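Local atomic coordinates of hypothetical protein AF1704 (Archaeoglobus fulgidus, PDB entry 1ZBM), a protein that probably converts cyclic dehypoxanthine futalosine into 1,4-dihydroxy-6-naphthoate, a step in menaquinone biosynthesis. Residues Val108-Leu119 and Asp146-Gly154. Numbering follows the deposited sequence.
Sequences VPGRYTTANLLL and DAGLLIHEG
Ile151, which packs on Pro109 and Ala115, also lies over one face of the His152 ring, its CG1 3.4 Å above the plane and displaced toward the rim; the same ring meets Phe133 edge-to-face. The setting is one lobe of a type II periplasmic-binding-protein fold, where strands 105-108 and 147-150 run parallel as neighbours, Ala147 and Leu149 both bonding through their backbones to Ala107, and the loop after the first leads into helix 114-122. In this register the CA atoms of Val108 and Leu149 are 5.3 Å apart.

The side chains that meet across the segments are apolar, and some carbons also lie against backbone carbonyls. In Ile151, chi1 of 72° sets CG2 anti to the carbonyl carbon, from where it reaches Pro109 CG at 3.7 Å and presses on Ala115 CB at 3.3 Å, tighter than usual van der Waals spacing. Leu149 CG, anti to its backbone N (chi1 -175°), directs the branch toward the helix; CD2 lies 3.5 Å from Ala115 O and also meets Ala115 CB, Val108 CG1 and Leu119 CD2. An alanine in place of Pro109 would remove CG and CD, and would probably cost Ile151 CG2 and CD1 the ring carbon CG they rest on and leave a gap beside Leu149 CB.

Thr114 and Ala115 are predicted to bind substrate and His152 to act as proton acceptor, consistent with this packing joining two walls of the ligand cleft. Thr113 is the N-cap of the helix: its OG1 accepts from Asn116 N at 3.1 Å. Gly110 O takes three donors, Thr113 N, Thr113 OG1 in the carbonyl plane, and Asn116 ND2. The last, at 2.7 Å from Gly110 O, approaches from 64° above that plane.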
loop_
_atom_site.group_PDB
_atom_site.type_symbol
_atom_site.label_atom_id
_atom_site.label_comp_id
_atom_site.label_asym_id
_atom_site.label_seq_id
_atom_site.Cartn_x
_atom_site.Cartn_y
_atom_site.Cartn_z
ATOM N N VAL A 108 -14.988 3.927 -0.804
ATOM C CA VAL A 108 -13.772 3.121 -0.909
ATOM C C VAL A 108 -12.838 3.720 -1.956
ATOM O O VAL A 108 -13.278 4.101 -3.044
ATOM C CB VAL A 108 -14.093 1.674 -1.323
ATOM C CG1 VAL A 108 -14.823 0.964 -0.196
ATOM C CG2 VAL A 108 -14.940 1.685 -2.587
ATOM N N PRO A 109 -11.532 3.782 -1.651
ATOM C CA PRO A 109 -10.519 4.337 -2.552
ATOM C C PRO A 109 -10.282 3.547 -3.839
ATOM O O PRO A 109 -9.895 4.113 -4.858
ATOM C CB PRO A 109 -9.282 4.374 -1.672
ATOM C CG PRO A 109 -9.436 3.122 -0.880
ATOM C CD PRO A 109 -10.893 3.175 -0.469
ATOM N N GLY A 110 -10.496 2.239 -3.783
ATOM C CA GLY A 110 -10.271 1.416 -4.952
ATOM C C GLY A 110 -10.690 -0.026 -4.750
ATOM O O GLY A 110 -10.370 -0.671 -3.738
ATOM N N ARG A 111 -11.414 -0.535 -5.737
ATOM C CA ARG A 111 -11.907 -1.902 -5.703
ATOM C C ARG A 111 -10.838 -2.957 -5.455
ATOM O O ARG A 111 -11.073 -3.919 -4.740
ATOM C CB ARG A 111 -12.615 -2.246 -7.013
ATOM C CG ARG A 111 -13.190 -3.638 -6.976
ATOM C CD ARG A 111 -13.563 -4.129 -8.348
ATOM N NE ARG A 111 -14.655 -3.343 -8.920
ATOM C CZ ARG A 111 -15.383 -3.732 -9.962
ATOM N NH1 ARG A 111 -16.352 -2.949 -10.416
ATOM N NH2 ARG A 111 -15.143 -4.907 -10.541
ATOM N N TYR A 112 -9.668 -2.775 -6.053
ATOM C CA TYR A 112 -8.602 -3.752 -5.925
ATOM C C TYR A 112 -7.613 -3.566 -4.774
ATOM O O TYR A 112 -6.609 -4.269 -4.708
ATOM C CB TYR A 112 -7.851 -3.844 -7.255
ATOM C CG TYR A 112 -8.709 -4.394 -8.388
ATOM C CD1 TYR A 112 -9.138 -5.722 -8.386
ATOM C CD2 TYR A 112 -9.118 -3.581 -9.438
ATOM C CE1 TYR A 112 -9.960 -6.224 -9.406
ATOM C CE2 TYR A 112 -9.939 -4.068 -10.458
ATOM C CZ TYR A 112 -10.358 -5.385 -10.437
ATOM O OH TYR A 112 -11.202 -5.869 -11.416
ATOM N N THR A 113 -7.880 -2.645 -3.858
ATOM C CA THR A 113 -6.951 -2.464 -2.756
ATOM C C THR A 113 -7.146 -3.550 -1.727
ATOM O O THR A 113 -8.227 -4.132 -1.603
ATOM C CB THR A 113 -7.161 -1.153 -2.048
ATOM O OG1 THR A 113 -8.403 -1.204 -1.333
ATOM C CG2 THR A 113 -7.188 -0.025 -3.054
ATOM N N THR A 114 -6.085 -3.820 -0.984
ATOM C CA THR A 114 -6.134 -4.826 0.058
ATOM C C THR A 114 -7.165 -4.429 1.116
ATOM O O THR A 114 -7.873 -5.279 1.661
ATOM C CB THR A 114 -4.753 -4.981 0.689
ATOM O OG1 THR A 114 -3.847 -5.471 -0.306
ATOM C CG2 THR A 114 -4.799 -5.964 1.848
ATOM N N ALA A 115 -7.260 -3.132 1.386
ATOM C CA ALA A 115 -8.210 -2.636 2.371
ATOM C C ALA A 115 -9.645 -2.952 1.961
ATOM O O ALA A 115 -10.514 -3.148 2.813
ATOM C CB ALA A 115 -8.044 -1.129 2.561
ATOM N N ASN A 116 -9.911 -2.988 0.659
ATOM C CA ASN A 116 -11.263 -3.297 0.225
ATOM C C ASN A 116 -11.550 -4.768 0.455
ATOM O O ASN A 116 -12.608 -5.131 0.975
ATOM C CB ASN A 116 -11.461 -2.958 -1.245
ATOM C CG ASN A 116 -12.718 -2.153 -1.467
ATOM O OD1 ASN A 116 -13.808 -2.541 -1.013
ATOM N ND2 ASN A 116 -12.584 -1.022 -2.152
ATOM N N LEU A 117 -10.600 -5.613 0.071
ATOM C CA LEU A 117 -10.746 -7.048 0.256
ATOM C C LEU A 117 -11.065 -7.319 1.730
ATOM O O LEU A 117 -11.992 -8.070 2.044
ATOM C CB LEU A 117 -9.455 -7.763 -0.157
ATOM C CG LEU A 117 -9.414 -9.286 0.043
ATOM C CD1 LEU A 117 -10.568 -9.946 -0.707
ATOM C CD2 LEU A 117 -8.076 -9.833 -0.460
ATOM N N LEU A 118 -10.305 -6.693 2.630
ATOM C CA LEU A 118 -10.527 -6.853 4.070
ATOM C C LEU A 118 -11.947 -6.435 4.481
ATOM O O LEU A 118 -12.625 -7.151 5.225
ATOM C CB LEU A 118 -9.501 -6.039 4.872
ATOM C CG LEU A 118 -8.064 -6.558 4.900
ATOM C CD1 LEU A 118 -7.108 -5.489 5.440
ATOM C CD2 LEU A 118 -8.006 -7.801 5.737
ATOM N N LEU A 119 -12.386 -5.275 4.005
ATOM C CA LEU A 119 -13.717 -4.788 4.322
ATOM C C LEU A 119 -14.757 -5.803 3.848
ATOM O O LEU A 119 -15.653 -6.180 4.601
ATOM C CB LEU A 119 -13.960 -3.428 3.653
ATOM C CG LEU A 119 -15.335 -2.757 3.854
ATOM C CD1 LEU A 119 -15.569 -2.502 5.333
ATOM C CD2 LEU A 119 -15.399 -1.441 3.076
ATOM N N ASP A 146 -22.129 6.999 4.539
ATOM C CA ASP A 146 -22.209 6.713 5.972
ATOM C C ASP A 146 -20.823 6.550 6.564
ATOM O O ASP A 146 -20.587 6.898 7.722
ATOM C CB ASP A 146 -23.009 5.436 6.236
ATOM C CG ASP A 146 -24.439 5.526 5.725
ATOM O OD1 ASP A 146 -24.682 5.148 4.562
ATOM O OD2 ASP A 146 -25.310 5.986 6.490
ATOM N N ALA A 147 -19.906 6.012 5.765
ATOM C CA ALA A 147 -18.548 5.787 6.239
ATOM C C ALA A 147 -17.532 5.791 5.113
ATOM O O ALA A 147 -17.897 5.734 3.942
ATOM C CB ALA A 147 -18.480 4.470 6.999
ATOM N N GLY A 148 -16.256 5.865 5.486
ATOM C CA GLY A 148 -15.186 5.884 4.507
ATOM C C GLY A 148 -14.015 5.006 4.900
ATOM O O GLY A 148 -13.665 4.911 6.078
ATOM N N LEU A 149 -13.424 4.353 3.905
ATOM C CA LEU A 149 -12.276 3.483 4.115
ATOM C C LEU A 149 -11.020 4.304 3.827
ATOM O O LEU A 149 -10.881 4.875 2.748
ATOM C CB LEU A 149 -12.359 2.285 3.166
ATOM C CG LEU A 149 -11.308 1.182 3.314
ATOM C CD1 LEU A 149 -11.356 0.584 4.729
ATOM C CD2 LEU A 149 -11.595 0.113 2.281
ATOM N N LEU A 150 -10.114 4.360 4.796
ATOM C CA LEU A 150 -8.879 5.128 4.674
ATOM C C LEU A 150 -7.669 4.216 4.607
ATOM O O LEU A 150 -7.357 3.529 5.581
ATOM C CB LEU A 150 -8.724 6.040 5.889
ATOM C CG LEU A 150 -9.954 6.854 6.253
ATOM C CD1 LEU A 150 -9.772 7.534 7.597
ATOM C CD2 LEU A 150 -10.204 7.878 5.146
ATOM N N ILE A 151 -6.974 4.229 3.477
ATOM C CA ILE A 151 -5.797 3.389 3.320
ATOM C C ILE A 151 -4.485 4.155 3.417
ATOM O O ILE A 151 -3.410 3.553 3.507
ATOM C CB ILE A 151 -5.830 2.630 1.970
ATOM C CG1 ILE A 151 -5.564 3.599 0.812
ATOM C CG2 ILE A 151 -7.189 1.986 1.785
ATOM C CD1 ILE A 151 -5.515 2.923 -0.545
ATOM N N HIS A 152 -4.563 5.479 3.397
ATOM C CA HIS A 152 -3.351 6.293 3.481
ATOM C C HIS A 152 -3.207 6.945 4.854
ATOM O O HIS A 152 -3.623 6.366 5.852
ATOM C CB HIS A 152 -3.341 7.340 2.369
ATOM C CG HIS A 152 -3.306 6.746 0.993
ATOM N ND1 HIS A 152 -2.231 6.022 0.522
ATOM C CD2 HIS A 152 -4.234 6.725 0.007
ATOM C CE1 HIS A 152 -2.500 5.581 -0.696
ATOM N NE2 HIS A 152 -3.710 5.993 -1.031
ATOM N N GLU A 153 -2.634 8.143 4.909
ATOM C CA GLU A 153 -2.402 8.791 6.192
ATOM C C GLU A 153 -3.657 9.136 6.988
ATOM O O GLU A 153 -3.571 9.639 8.113
ATOM C CB GLU A 153 -1.516 10.043 6.035
ATOM C CG GLU A 153 -2.172 11.230 5.337
ATOM C CD GLU A 153 -2.214 11.092 3.831
ATOM O OE1 GLU A 153 -2.757 12.012 3.177
ATOM O OE2 GLU A 153 -1.699 10.080 3.299
ATOM N N GLY A 154 -4.824 8.860 6.417
ATOM C CA GLY A 154 -6.063 9.143 7.119
ATOM C C GLY A 154 -6.158 8.290 8.372
ATOM O O GLY A 154 -6.657 8.742 9.402
#